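Local coordinates for protein D-aminoacyl-tRNA deacylase (Archaeoglobus fulgidus, PDB 1YQE) that probably hydrolyses D-aminoacyl-tRNAs to D-amino acids and free tRNA, as a zinc-dependent deacylase that counters the toxicity of mischarged tRNA, at residues K6-S11 with D179-E184; L40-E45 with K67-E72; F89-S94 with N119-L124; P114-N119 with A153-G158. All blocks are in the same frame, centred on the assembly; numbering follows the deposited sequence.

Contact 1: K6-S11 with D179-E184; sequences KLVVCS and DAIRAE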
loop_
_atom_site.group_PDB
_atom_site.type_symbol
_atom_site.label_atom_id
_atom_site.label_comp_id
_atom_site.label_asym_id
_atom_site.label_seq_id
_atom_site.Cartn_x
_atom_site.Cartn_y
_atom_site.Cartn_z
ATOM N N LYS A 6 -13.584 -0.227 7.759
ATOM C CA LYS A 6 -12.363 -0.681 7.114
ATOM C C LYS A 6 -12.106 -2.144 7.449
ATOM O O LYS A 6 -12.430 -2.610 8.541
ATOM C CB LYS A 6 -11.197 0.209 7.552
ATOM C CG LYS A 6 -11.439 1.675 7.196
ATOM C CD LYS A 6 -10.273 2.570 7.559
ATOM C CE LYS A 6 -10.507 3.989 7.062
ATOM N NZ LYS A 6 -11.625 4.659 7.779
ATOM N N LEU A 7 -11.527 -2.868 6.495
ATOM C CA LEU A 7 -11.260 -4.289 6.667
ATOM C C LEU A 7 -9.787 -4.652 6.563
ATOM O O LEU A 7 -9.126 -4.334 5.571
ATOM C CB LEU A 7 -12.038 -5.082 5.609
ATOM C CG LEU A 7 -11.781 -6.587 5.480
ATOM C CD1 LEU A 7 -12.160 -7.301 6.763
ATOM C CD2 LEU A 7 -12.601 -7.132 4.310
ATOM N N VAL A 8 -9.281 -5.316 7.594
ATOM C CA VAL A 8 -7.893 -5.772 7.614
ATOM C C VAL A 8 -7.933 -7.233 7.179
ATOM O O VAL A 8 -8.705 -8.022 7.714
ATOM C CB VAL A 8 -7.286 -5.661 9.027
ATOM C CG1 VAL A 8 -5.861 -6.224 9.036
ATOM C CG2 VAL A 8 -7.279 -4.208 9.466
ATOM N N VAL A 9 -7.114 -7.584 6.193
ATOM C CA VAL A 9 -7.079 -8.945 5.669
ATOM C C VAL A 9 -5.710 -9.580 5.853
ATOM O O VAL A 9 -4.692 -8.966 5.538
ATOM C CB VAL A 9 -7.405 -8.957 4.157
ATOM C CG1 VAL A 9 -7.213 -10.359 3.590
ATOM C CG2 VAL A 9 -8.825 -8.468 3.923
ATOM N N CYS A 10 -5.693 -10.814 6.351
ATOM C CA CYS A 10 -4.443 -11.542 6.555
ATOM C C CYS A 10 -4.569 -12.996 6.108
ATOM O O CYS A 10 -5.672 -13.500 5.884
ATOM C CB CYS A 10 -4.015 -11.491 8.025
ATOM S SG CYS A 10 -5.151 -12.275 9.191
ATOM N N SER A 11 -3.426 -13.660 5.975
ATOM C CA SER A 11 -3.386 -15.056 5.557
ATOM C C SER A 11 -3.171 -15.962 6.768
ATOM O O SER A 11 -2.343 -15.675 7.634
ATOM C CB SER A 11 -2.255 -15.263 4.544
ATOM O OG SER A 11 -2.229 -16.596 4.064
ATOM N N ASP A 179 -4.507 3.730 14.150
ATOM C CA ASP A 179 -4.488 5.183 14.000
ATOM C C ASP A 179 -4.927 5.581 12.594
ATOM O O ASP A 179 -5.610 6.588 12.410
ATOM C CB ASP A 179 -3.089 5.745 14.254
ATOM C CG ASP A 179 -2.733 5.786 15.723
ATOM O OD1 ASP A 179 -3.614 5.516 16.569
ATOM O OD2 ASP A 179 -1.569 6.096 16.033
ATOM N N ALA A 180 -4.518 4.793 11.602
ATOM C CA ALA A 180 -4.882 5.073 10.221
ATOM C C ALA A 180 -6.381 4.880 10.045
ATOM O O ALA A 180 -7.052 5.681 9.394
ATOM C CB ALA A 180 -4.124 4.149 9.279
ATOM N N ILE A 181 -6.901 3.811 10.633
ATOM C CA ILE A 181 -8.323 3.500 10.546
ATOM C C ILE A 181 -9.205 4.584 11.171
ATOM O O ILE A 181 -10.297 4.863 10.677
ATOM C CB ILE A 181 -8.609 2.127 11.213
ATOM C CG1 ILE A 181 -8.168 1.001 10.268
ATOM C CG2 ILE A 181 -10.081 2.005 11.584
ATOM C CD1 ILE A 181 -7.965 -0.339 10.955
ATOM N N ARG A 182 -8.726 5.206 12.240
ATOM C CA ARG A 182 -9.494 6.249 12.921
ATOM C C ARG A 182 -9.235 7.661 12.393
ATOM O O ARG A 182 -9.987 8.589 12.707
ATOM C CB ARG A 182 -9.192 6.221 14.423
ATOM C CG ARG A 182 -9.649 4.968 15.160
ATOM C CD ARG A 182 -9.140 4.999 16.597
ATOM N NE ARG A 182 -9.603 3.870 17.403
ATOM C CZ ARG A 182 -9.151 3.593 18.625
ATOM N NH1 ARG A 182 -8.219 4.361 19.179
ATOM N NH2 ARG A 182 -9.634 2.559 19.302
ATOM N N ALA A 183 -8.181 7.816 11.592
ATOM C CA ALA A 183 -7.789 9.119 11.046
ATOM C C ALA A 183 -8.873 9.852 10.267
ATOM O O ALA A 183 -9.610 9.252 9.486
ATOM C CB ALA A 183 -6.545 8.961 10.164
ATOM N N GLU A 184 -8.949 11.163 10.459
ATOM C CA GLU A 184 -9.946 11.955 9.766
ATOM C C GLU A 184 -9.416 12.728 8.559
ATOM O O GLU A 184 -10.166 13.019 7.632
ATOM C CB GLU A 184 -10.620 12.901 10.757
ATOM C CG GLU A 184 -11.331 12.134 11.857
ATOM C CD GLU A 184 -12.120 13.023 12.782
ATOM O OE1 GLU A 184 -11.497 13.804 13.534
ATOM O OE2 GLU A 184 -13.363 12.935 12.751
HETATM O O HOH W 1 -9.257 6.921 8.034
#
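Lys-6 runs its side chain alongside Ile-181, so that the first strand of the large mixed sheet meets the last turn of helix 167-182, an alpha/beta packing in which the helix lies over the sheet and ends near one strand. The two side chains lie side by side but point opposite ways. The close-fitting part is aliphatic: Lys-6 CD rests 3.7 Å from Ile-181 CA and 3.8 Å from Ile-181 CG1. Ile-181 CG1 lies anti to its own carbonyl carbon (chi1 -77°), which directs CG1, and with it CD1, toward the strand, where CD1 reaches Val-8 CG2 at 4.2 Å; Phe-46 also borders this isoleucine. The other side is looser and polar. Lys-6 is extended until a final bend (chi4 68°) turns NZ toward the carbonyls of the helix end, and NZ donates to Ile-181 O at 3.2 Å. An ammonium at this C-terminal end probably gains from the helix dipole, and its charge is also matched by a salt bridge to Glu-72. Beyond it Ala-183 has left helical geometry, and Arg-182 and Glu-184 are exposed. Replacing Lys-6 by an alanine would probably leave Glu-72 without its cationic mate and open a gap beside Ile-181 where the methylenes now lie. At the helix terminus a water bridges two carbonyls, donating to Ala-180 O at 2.9 Å and to Ala-183 O at 2.8 Å, while Lys-6 NZ reaches the same water only by a weak bond of 3.3 Å.

Contact 2: L40-E45 with K67-E72; sequences LYLSDE and KYIDFE
Leu-40 starts the contact by laying its CD1 methyl 3.8 Å from Tyr-68 CB, the two side chains crossing at about a right angle. The leucine thus meets the root of the tyrosine rather than its ring, one face of which is covered by the neighbouring Lys-67, whose CG stands 4.1 Å above the ring centre. The same Leu-40 CD1 lies at a looser 4.5 Å from Ile-69 CG2. Tyr-41, next in the strand, points to the other face of the sheet, where its hydroxyl is hydrogen-bonded to Glu-50. Leu-42 returns to the face of Leu-40, and its CD2 approaches Ile-69 CG2 at 3.9 Å. Ile-69 holds CG1 between its backbone N and carbonyl carbon (chi1 46°), which leaves CG2 for the two leucines while CD1 goes to Leu-7 of strand 6-11. Strand 38-42 is the middle strand of an antiparallel meander, 31-35, 38-42 and 47-51, at one border of the mixed sheet; residues 67-72 form the irregular connection from helix 61-65 to strand 73-81 and pass over one face of that meander. The joint is purely apolar, with Val-35 and Tyr-47 from the flanking strands filling in around it. After Leu-42 the chain leaves the strand and turns away from the connection. Ser-43 OG accepts a weak bond from Glu-45 N at 3.3 Å, in the pattern of an ST turn, and also pairs with Phe-46 O. Glu-45, the last residue of the segment, forms a salt bridge with Arg-182.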
loop_
_atom_site.group_PDB
_atom_site.type_symbol
_atom_site.label_atom_id
_atom_site.label_comp_id
_atom_site.label_asym_id
_atom_site.label_seq_id
_atom_site.Cartn_x
_atom_site.Cartn_y
_atom_site.Cartn_z
ATOM N N LEU A 40 -14.106 -14.492 9.899
ATOM C CA LEU A 40 -14.324 -13.066 10.086
ATOM C C LEU A 40 -14.382 -12.686 11.556
ATOM O O LEU A 40 -14.934 -13.419 12.373
ATOM C CB LEU A 40 -15.629 -12.640 9.412
ATOM C CG LEU A 40 -15.854 -13.037 7.954
ATOM C CD1 LEU A 40 -17.236 -12.560 7.522
ATOM C CD2 LEU A 40 -14.771 -12.433 7.065
ATOM N N TYR A 41 -13.802 -11.537 11.886
ATOM C CA TYR A 41 -13.812 -11.031 13.250
ATOM C C TYR A 41 -14.498 -9.679 13.163
ATOM O O TYR A 41 -14.011 -8.772 12.486
ATOM C CB TYR A 41 -12.387 -10.882 13.789
ATOM C CG TYR A 41 -11.591 -12.170 13.771
ATOM C CD1 TYR A 41 -10.987 -12.622 12.597
ATOM C CD2 TYR A 41 -11.463 -12.951 14.919
ATOM C CE1 TYR A 41 -10.276 -13.821 12.565
ATOM C CE2 TYR A 41 -10.755 -14.154 14.898
ATOM C CZ TYR A 41 -10.165 -14.582 13.718
ATOM O OH TYR A 41 -9.464 -15.768 13.682
ATOM N N LEU A 42 -15.631 -9.549 13.845
ATOM C CA LEU A 42 -16.404 -8.317 13.800
ATOM C C LEU A 42 -16.417 -7.513 15.092
ATOM O O LEU A 42 -16.357 -8.063 16.191
ATOM C CB LEU A 42 -17.846 -8.638 13.409
ATOM C CG LEU A 42 -18.025 -9.552 12.197
ATOM C CD1 LEU A 42 -19.476 -10.002 12.105
ATOM C CD2 LEU A 42 -17.594 -8.818 10.943
ATOM N N SER A 43 -16.511 -6.198 14.929
ATOM C CA SER A 43 -16.568 -5.259 16.038
ATOM C C SER A 43 -17.204 -4.000 15.468
ATOM O O SER A 43 -17.454 -3.923 14.264
ATOM C CB SER A 43 -15.164 -4.949 16.566
ATOM O OG SER A 43 -14.414 -4.199 15.629
ATOM N N ASP A 44 -17.472 -3.017 16.320
ATOM C CA ASP A 44 -18.076 -1.773 15.857
ATOM C C ASP A 44 -17.008 -0.754 15.469
ATOM O O ASP A 44 -17.320 0.380 15.114
ATOM C CB ASP A 44 -18.977 -1.181 16.943
ATOM C CG ASP A 44 -18.266 -1.028 18.269
ATOM O OD1 ASP A 44 -17.125 -0.518 18.280
ATOM O OD2 ASP A 44 -18.849 -1.410 19.304
ATOM N N GLU A 45 -15.746 -1.166 15.543
ATOM C CA GLU A 45 -14.630 -0.292 15.204
ATOM C C GLU A 45 -14.176 -0.593 13.776
ATOM O O GLU A 45 -14.287 0.247 12.884
ATOM C CB GLU A 45 -13.475 -0.526 16.183
ATOM C CG GLU A 45 -12.379 0.529 16.140
ATOM C CD GLU A 45 -12.850 1.884 16.642
ATOM O OE1 GLU A 45 -12.052 2.845 16.589
ATOM O OE2 GLU A 45 -14.013 1.987 17.091
ATOM N N LYS A 67 -19.554 -10.300 0.180
ATOM C CA LYS A 67 -20.802 -11.042 0.223
ATOM C C LYS A 67 -21.279 -11.141 1.670
ATOM O O LYS A 67 -22.477 -11.226 1.935
ATOM C CB LYS A 67 -20.596 -12.447 -0.349
ATOM C CG LYS A 67 -21.798 -13.371 -0.217
ATOM C CD LYS A 67 -21.469 -14.765 -0.737
ATOM C CE LYS A 67 -22.560 -15.770 -0.396
ATOM N NZ LYS A 67 -22.181 -17.153 -0.831
ATOM N N TYR A 68 -20.334 -11.106 2.605
ATOM C CA TYR A 68 -20.661 -11.239 4.016
ATOM C C TYR A 68 -20.607 -9.954 4.839
ATOM O O TYR A 68 -21.235 -9.871 5.899
ATOM C CB TYR A 68 -19.750 -12.290 4.648
ATOM C CG TYR A 68 -19.603 -13.534 3.802
ATOM C CD1 TYR A 68 -18.451 -13.756 3.045
ATOM C CD2 TYR A 68 -20.617 -14.490 3.756
ATOM C CE1 TYR A 68 -18.311 -14.906 2.266
ATOM C CE2 TYR A 68 -20.489 -15.639 2.980
ATOM C CZ TYR A 68 -19.335 -15.843 2.239
ATOM O OH TYR A 68 -19.201 -16.987 1.483
ATOM N N ILE A 69 -19.856 -8.964 4.363
ATOM C CA ILE A 69 -19.744 -7.689 5.072
ATOM C C ILE A 69 -19.478 -6.514 4.149
ATOM O O ILE A 69 -18.955 -6.677 3.050
ATOM C CB ILE A 69 -18.605 -7.704 6.121
ATOM C CG1 ILE A 69 -17.338 -8.307 5.506
ATOM C CG2 ILE A 69 -19.051 -8.451 7.363
ATOM C CD1 ILE A 69 -16.091 -8.115 6.362
ATOM N N ASP A 70 -19.844 -5.325 4.616
ATOM C CA ASP A 70 -19.629 -4.093 3.866
ATOM C C ASP A 70 -18.380 -3.412 4.408
ATOM O O ASP A 70 -18.214 -3.274 5.623
ATOM C CB ASP A 70 -20.807 -3.141 4.042
ATOM C CG ASP A 70 -22.002 -3.524 3.208
ATOM O OD1 ASP A 70 -22.022 -4.638 2.641
ATOM O OD2 ASP A 70 -22.930 -2.696 3.131
ATOM N N PHE A 71 -17.505 -2.989 3.505
ATOM C CA PHE A 71 -16.279 -2.304 3.895
ATOM C C PHE A 71 -15.843 -1.378 2.764
ATOM O O PHE A 71 -16.020 -1.698 1.590
ATOM C CB PHE A 71 -15.190 -3.330 4.245
ATOM C CG PHE A 71 -14.985 -4.386 3.197
ATOM C CD1 PHE A 71 -14.068 -4.192 2.165
ATOM C CD2 PHE A 71 -15.713 -5.570 3.238
ATOM C CE1 PHE A 71 -13.876 -5.167 1.188
ATOM C CE2 PHE A 71 -15.531 -6.554 2.266
ATOM C CZ PHE A 71 -14.606 -6.349 1.238
ATOM N N GLU A 72 -15.299 -0.219 3.127
ATOM C CA GLU A 72 -14.874 0.775 2.145
ATOM C C GLU A 72 -13.456 0.586 1.628
ATOM O O GLU A 72 -13.091 1.157 0.601
ATOM C CB GLU A 72 -15.014 2.184 2.729
ATOM C CG GLU A 72 -14.366 2.351 4.089
ATOM C CD GLU A 72 -14.523 3.755 4.647
ATOM O OE1 GLU A 72 -15.450 4.475 4.218
ATOM O OE2 GLU A 72 -13.722 4.132 5.528
#

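Contact 3: F89-S94 with N119-L124; sequences FTVHVS and NYVLAL
Val-91 drives its CG2 methyl against Tyr-120, 3.5 Å from CE2, coming at the ring obliquely. The methyl also meets Val-121 CG2 at 4.1 Å, so one branch of the valine serves two successive helix residues. A turn further along, Leu-124 spreads its two methyls over Phe-89: CD2 touches Phe-89 CB at 3.7 Å, and CD1 stands 4.2 Å above one face of the ring, shifted toward its rim. Tyr-120 and Leu-124 both carry CG anti to the backbone N (chi1 168° and 178°), which swings these side chains off the helix toward the strand. The polar end of Tyr-120 is met by a water, which lies at a short 2.5 Å from Tyr-120 OH and donates to Thr-90 O at 3.0 Å, linking the helix side chain to the strand backbone. Strand 88-92, helix 114-125 and strand 135-138 make a beta-alpha-beta crossover, since the two strands are parallel neighbours in the sheet and the helix between them lies on one face. The axis of helix segment 119-124 runs at 167° to that of strand 89-92, nearly antiparallel, at 10.2 Å. Outside this first shell, Phe-136 of strand 135-138 packs on Val-91, Val-121 and Leu-124 alike, and Phe-134 meets the ring of Phe-89. Tyr-155 makes an edge-to-face contact with the Tyr-120 ring on the same side as Val-91, while Val-173 and Ala-176 of helix 167-182 lean on Tyr-120. On the reverse face of the strand, His-92 packs against Glu-156, a residue of the pyrophosphate pocket.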
loop_
_atom_site.group_PDB
_atom_site.type_symbol
_atom_site.label_atom_id
_atom_site.label_comp_id
_atom_site.label_asym_id
_atom_site.label_seq_id
_atom_site.Cartn_x
_atom_site.Cartn_y
_atom_site.Cartn_z
ATOM N N PHE A 89 9.694 -1.952 7.622
ATOM C CA PHE A 89 8.240 -1.857 7.650
ATOM C C PHE A 89 7.975 -1.303 6.251
ATOM O O PHE A 89 8.595 -0.317 5.865
ATOM C CB PHE A 89 7.773 -0.823 8.680
ATOM C CG PHE A 89 7.975 -1.240 10.106
ATOM C CD1 PHE A 89 7.281 -2.323 10.633
ATOM C CD2 PHE A 89 8.837 -0.527 10.934
ATOM C CE1 PHE A 89 7.436 -2.694 11.970
ATOM C CE2 PHE A 89 9.000 -0.889 12.273
ATOM C CZ PHE A 89 8.297 -1.974 12.789
ATOM N N THR A 90 7.090 -1.919 5.478
ATOM C CA THR A 90 6.840 -1.387 4.145
ATOM C C THR A 90 5.370 -1.171 3.830
ATOM O O THR A 90 4.481 -1.690 4.506
ATOM C CB THR A 90 7.425 -2.295 3.036
ATOM O OG1 THR A 90 6.637 -3.487 2.928
ATOM C CG2 THR A 90 8.870 -2.670 3.353
ATOM N N VAL A 91 5.142 -0.367 2.799
ATOM C CA VAL A 91 3.812 -0.065 2.304
ATOM C C VAL A 91 3.890 -0.040 0.784
ATOM O O VAL A 91 4.855 0.475 0.206
ATOM C CB VAL A 91 3.308 1.314 2.791
ATOM C CG1 VAL A 91 1.987 1.658 2.113
ATOM C CG2 VAL A 91 3.120 1.293 4.301
ATOM N N HIS A 92 2.885 -0.625 0.140
ATOM C CA HIS A 92 2.816 -0.633 -1.314
ATOM C C HIS A 92 1.439 -1.100 -1.745
ATOM O O HIS A 92 0.695 -1.695 -0.961
ATOM C CB HIS A 92 3.870 -1.564 -1.927
ATOM C CG HIS A 92 3.471 -3.012 -1.950
ATOM N ND1 HIS A 92 3.667 -3.859 -0.880
ATOM C CD2 HIS A 92 2.903 -3.764 -2.925
ATOM C CE1 HIS A 92 3.241 -5.070 -1.195
ATOM N NE2 HIS A 92 2.773 -5.040 -2.431
ATOM N N VAL A 93 1.095 -0.809 -2.993
ATOM C CA VAL A 93 -0.178 -1.233 -3.549
ATOM C C VAL A 93 0.176 -2.268 -4.610
ATOM O O VAL A 93 1.153 -2.107 -5.339
ATOM C CB VAL A 93 -0.932 -0.050 -4.185
ATOM C CG1 VAL A 93 -2.205 -0.538 -4.852
ATOM C CG2 VAL A 93 -1.275 0.976 -3.111
ATOM N N SER A 94 -0.600 -3.341 -4.677
ATOM C CA SER A 94 -0.349 -4.401 -5.643
ATOM C C SER A 94 -0.733 -3.985 -7.064
ATOM O O SER A 94 -1.535 -3.065 -7.268
ATOM C CB SER A 94 -1.099 -5.672 -5.218
ATOM O OG SER A 94 -2.450 -5.396 -4.894
ATOM N N ASN A 119 -1.849 8.178 6.301
ATOM C CA ASN A 119 -2.108 8.257 7.732
ATOM C C ASN A 119 -1.395 7.137 8.478
ATOM O O ASN A 119 -0.936 7.317 9.608
ATOM C CB ASN A 119 -3.621 8.240 7.983
ATOM C CG ASN A 119 -4.287 9.513 7.495
ATOM O OD1 ASN A 119 -3.735 10.598 7.651
ATOM N ND2 ASN A 119 -5.470 9.390 6.904
ATOM N N TYR A 120 -1.289 5.981 7.832
ATOM C CA TYR A 120 -0.593 4.854 8.424
ATOM C C TYR A 120 0.893 5.192 8.576
ATOM O O TYR A 120 1.480 4.997 9.636
ATOM C CB TYR A 120 -0.722 3.613 7.544
ATOM C CG TYR A 120 0.207 2.491 7.963
ATOM C CD1 TYR A 120 -0.128 1.637 9.009
ATOM C CD2 TYR A 120 1.436 2.298 7.321
ATOM C CE1 TYR A 120 0.730 0.611 9.409
ATOM C CE2 TYR A 120 2.304 1.275 7.716
ATOM C CZ TYR A 120 1.942 0.436 8.760
ATOM O OH TYR A 120 2.778 -0.583 9.161
ATOM N N VAL A 121 1.497 5.697 7.509
ATOM C CA VAL A 121 2.914 6.032 7.541
ATOM C C VAL A 121 3.259 7.087 8.591
ATOM O O VAL A 121 4.272 6.968 9.287
ATOM C CB VAL A 121 3.395 6.494 6.153
ATOM C CG1 VAL A 121 4.820 7.048 6.234
ATOM C CG2 VAL A 121 3.346 5.315 5.194
ATOM N N LEU A 122 2.426 8.114 8.724
ATOM C CA LEU A 122 2.704 9.144 9.716
ATOM C C LEU A 122 2.531 8.608 11.138
ATOM O O LEU A 122 3.242 9.031 12.056
ATOM C CB LEU A 122 1.806 10.364 9.488
ATOM C CG LEU A 122 2.041 11.114 8.172
ATOM C CD1 LEU A 122 1.097 12.305 8.098
ATOM C CD2 LEU A 122 3.495 11.576 8.072
ATOM N N ALA A 123 1.595 7.676 11.316
ATOM C CA ALA A 123 1.349 7.074 12.626
ATOM C C ALA A 123 2.495 6.124 12.964
ATOM O O ALA A 123 2.818 5.913 14.133
ATOM C CB ALA A 123 0.026 6.317 12.627
ATOM N N LEU A 124 3.101 5.546 11.930
ATOM C CA LEU A 124 4.228 4.639 12.117
ATOM C C LEU A 124 5.463 5.463 12.471
ATOM O O LEU A 124 6.191 5.143 13.409
ATOM C CB LEU A 124 4.493 3.839 10.830
ATOM C CG LEU A 124 5.684 2.869 10.845
ATOM C CD1 LEU A 124 5.434 1.757 11.850
ATOM C CD2 LEU A 124 5.893 2.285 9.450
HETATM O O HOH W 2 4.313 -1.641 7.541
#

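Contact 4: P114-N119 with A153-G158; sequences PQTMKN and AFYEIG
Met-117 reaches from the first turns of helix 114-125 down to Ala-153 on the strand below. From CB the chain descends to CG, which does most of the touching: it sits 3.5 Å from Ala-153 CB and 3.7 Å from Tyr-155 OH, with both on its strand-facing side. The next atom, SD, stays over the alanine, 3.9 Å from Ala-153 CB. The chain is extended as far as SD (chi2 164°) and then bends (chi3 70°), carrying CE toward the end of strand 88-92, where it lies 3.7 Å from Val-91 CG1 and 3.7 Å from Val-93 CG2. Tyr-155 comes up to the helix by its far end, crossing Met-117 and Thr-116 at about right angles. Its hydroxyl oxygen also lies 3.7 Å from Thr-116 CG2, so the methyl of the threonine faces the sheet, while OG1 is hydrogen-bonded to Glu-73. Met-117 CA and Ala-153 CA come to 7.0 Å, a close approach that the short alanine side chain probably permits. Helix 114-119 runs nearly parallel to strand 153-158, at 17° and 9.7 Å between axes, over the interior of the mixed sheet. Strand 152-159 lies there between 73-81 and 88-92, with Glu-156 contacting the bound pyrophosphate. Helix 167-182 flanks the same face through Ala-180 on Thr-116, and on its far side helix 114-125 joins the second, parallel-sheet part of the chain, Lys-118 NZ bonding to carbonyls of Met-207, Thr-210 and Phe-212.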
loop_
_atom_site.group_PDB
_atom_site.type_symbol
_atom_site.label_atom_id
_atom_site.label_comp_id
_atom_site.label_asym_id
_atom_site.label_seq_id
_atom_site.Cartn_x
_atom_site.Cartn_y
_atom_site.Cartn_z
ATOM N N PRO A 114 -4.617 5.818 -1.070
ATOM C CA PRO A 114 -3.648 6.886 -0.783
ATOM C C PRO A 114 -3.753 7.596 0.559
ATOM O O PRO A 114 -2.736 7.845 1.209
ATOM C CB PRO A 114 -3.834 7.848 -1.957
ATOM C CG PRO A 114 -4.294 6.951 -3.058
ATOM C CD PRO A 114 -5.289 6.074 -2.355
ATOM N N GLN A 115 -4.970 7.931 0.971
ATOM C CA GLN A 115 -5.152 8.633 2.239
ATOM C C GLN A 115 -4.770 7.776 3.438
ATOM O O GLN A 115 -3.989 8.207 4.296
ATOM C CB GLN A 115 -6.603 9.108 2.379
ATOM C CG GLN A 115 -7.074 10.014 1.243
ATOM C CD GLN A 115 -6.188 11.236 1.037
ATOM O OE1 GLN A 115 -5.746 11.870 1.998
ATOM N NE2 GLN A 115 -5.943 11.585 -0.224
ATOM N N THR A 116 -5.307 6.561 3.495
ATOM C CA THR A 116 -5.025 5.658 4.598
ATOM C C THR A 116 -3.554 5.261 4.623
ATOM O O THR A 116 -2.948 5.172 5.691
ATOM C CB THR A 116 -5.904 4.403 4.525
ATOM O OG1 THR A 116 -7.280 4.796 4.615
ATOM C CG2 THR A 116 -5.584 3.455 5.671
ATOM N N MET A 117 -2.980 5.023 3.451
ATOM C CA MET A 117 -1.568 4.681 3.388
ATOM C C MET A 117 -0.773 5.806 4.059
ATOM O O MET A 117 0.142 5.548 4.840
ATOM C CB MET A 117 -1.122 4.541 1.940
ATOM C CG MET A 117 -1.749 3.371 1.216
ATOM S SD MET A 117 -1.538 3.552 -0.558
ATOM C CE MET A 117 0.248 3.280 -0.711
ATOM N N LYS A 118 -1.136 7.050 3.752
ATOM C CA LYS A 118 -0.453 8.216 4.314
ATOM C C LYS A 118 -0.615 8.302 5.827
ATOM O O LYS A 118 0.355 8.495 6.552
ATOM C CB LYS A 118 -0.983 9.508 3.678
ATOM C CG LYS A 118 -0.326 10.798 4.195
ATOM C CD LYS A 118 1.155 10.906 3.787
ATOM C CE LYS A 118 1.728 12.289 4.109
ATOM N NZ LYS A 118 3.124 12.466 3.596
ATOM N N ASN A 119 -1.849 8.178 6.301
ATOM C CA ASN A 119 -2.108 8.257 7.732
ATOM C C ASN A 119 -1.395 7.137 8.478
ATOM O O ASN A 119 -0.936 7.317 9.608
ATOM C CB ASN A 119 -3.621 8.240 7.983
ATOM C CG ASN A 119 -4.287 9.513 7.495
ATOM O OD1 ASN A 119 -3.735 10.598 7.651
ATOM N ND2 ASN A 119 -5.470 9.390 6.904
ATOM N N ALA A 153 -4.114 -1.566 0.083
ATOM C CA ALA A 153 -2.665 -1.433 0.174
ATOM C C ALA A 153 -2.146 -2.543 1.075
ATOM O O ALA A 153 -2.910 -3.135 1.845
ATOM C CB ALA A 153 -2.279 -0.057 0.743
ATOM N N PHE A 154 -0.853 -2.836 0.960
ATOM C CA PHE A 154 -0.216 -3.862 1.771
ATOM C C PHE A 154 0.670 -3.204 2.825
ATOM O O PHE A 154 1.487 -2.336 2.510
ATOM C CB PHE A 154 0.647 -4.789 0.906
ATOM C CG PHE A 154 -0.131 -5.872 0.217
ATOM C CD1 PHE A 154 -1.031 -5.566 -0.798
ATOM C CD2 PHE A 154 0.039 -7.202 0.584
ATOM C CE1 PHE A 154 -1.752 -6.577 -1.439
ATOM C CE2 PHE A 154 -0.673 -8.213 -0.048
ATOM C CZ PHE A 154 -1.571 -7.900 -1.062
ATOM N N TYR A 155 0.485 -3.622 4.071
ATOM C CA TYR A 155 1.246 -3.116 5.208
ATOM C C TYR A 155 2.029 -4.323 5.691
ATOM O O TYR A 155 1.446 -5.280 6.195
ATOM C CB TYR A 155 0.275 -2.602 6.272
ATOM C CG TYR A 155 -0.681 -1.570 5.715
ATOM C CD1 TYR A 155 -1.782 -1.946 4.938
ATOM C CD2 TYR A 155 -0.442 -0.212 5.897
ATOM C CE1 TYR A 155 -2.617 -0.983 4.351
ATOM C CE2 TYR A 155 -1.258 0.748 5.326
ATOM C CZ TYR A 155 -2.343 0.363 4.553
ATOM O OH TYR A 155 -3.130 1.338 3.990
ATOM N N GLU A 156 3.350 -4.280 5.536
ATOM C CA GLU A 156 4.166 -5.433 5.877
ATOM C C GLU A 156 5.344 -5.216 6.816
ATOM O O GLU A 156 5.703 -4.088 7.158
ATOM C CB GLU A 156 4.684 -6.058 4.576
ATOM C CG GLU A 156 3.644 -6.080 3.462
ATOM C CD GLU A 156 4.184 -6.599 2.141
ATOM O OE1 GLU A 156 5.393 -6.426 1.865
ATOM O OE2 GLU A 156 3.391 -7.172 1.369
ATOM N N ILE A 157 5.941 -6.340 7.204
ATOM C CA ILE A 157 7.108 -6.387 8.073
ATOM C C ILE A 157 8.134 -7.242 7.339
ATOM O O ILE A 157 7.839 -8.389 6.989
ATOM C CB ILE A 157 6.793 -7.082 9.408
ATOM C CG1 ILE A 157 5.706 -6.313 10.155
ATOM C CG2 ILE A 157 8.053 -7.183 10.254
ATOM C CD1 ILE A 157 5.287 -6.974 11.453
ATOM N N GLY A 158 9.296 -6.702 7.055
ATOM C CA GLY A 158 10.325 -7.696 6.797
ATOM C C GLY A 158 11.718 -7.465 7.358
ATOM O O GLY A 158 11.930 -6.660 8.265
#

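How the contacts relate
All four contacts reach the same eight-stranded mixed sheet. Contacts 3 and 4 nearly coincide, their centres about 3 Å apart; they share Asn-119 and helix 114-125, their strands 88-92 and 152-159 are neighbours, and their segments alternate in sequence. Contact 1, centred about 9 Å from contact 4, closes a loop that nests the other three and joins strand 6-11 to helix 167-182, which packs on helix 114-125. Contact 2, at the meander border, closes before contacts 3 and 4 open; two salt bridges join it to contact 1, and its centre is about 11 Å from contact 1 and 19 Å from contact 4. Together they tie the sheet border to its centre, where strand 152-159 contributes to the pyrophosphate pocket.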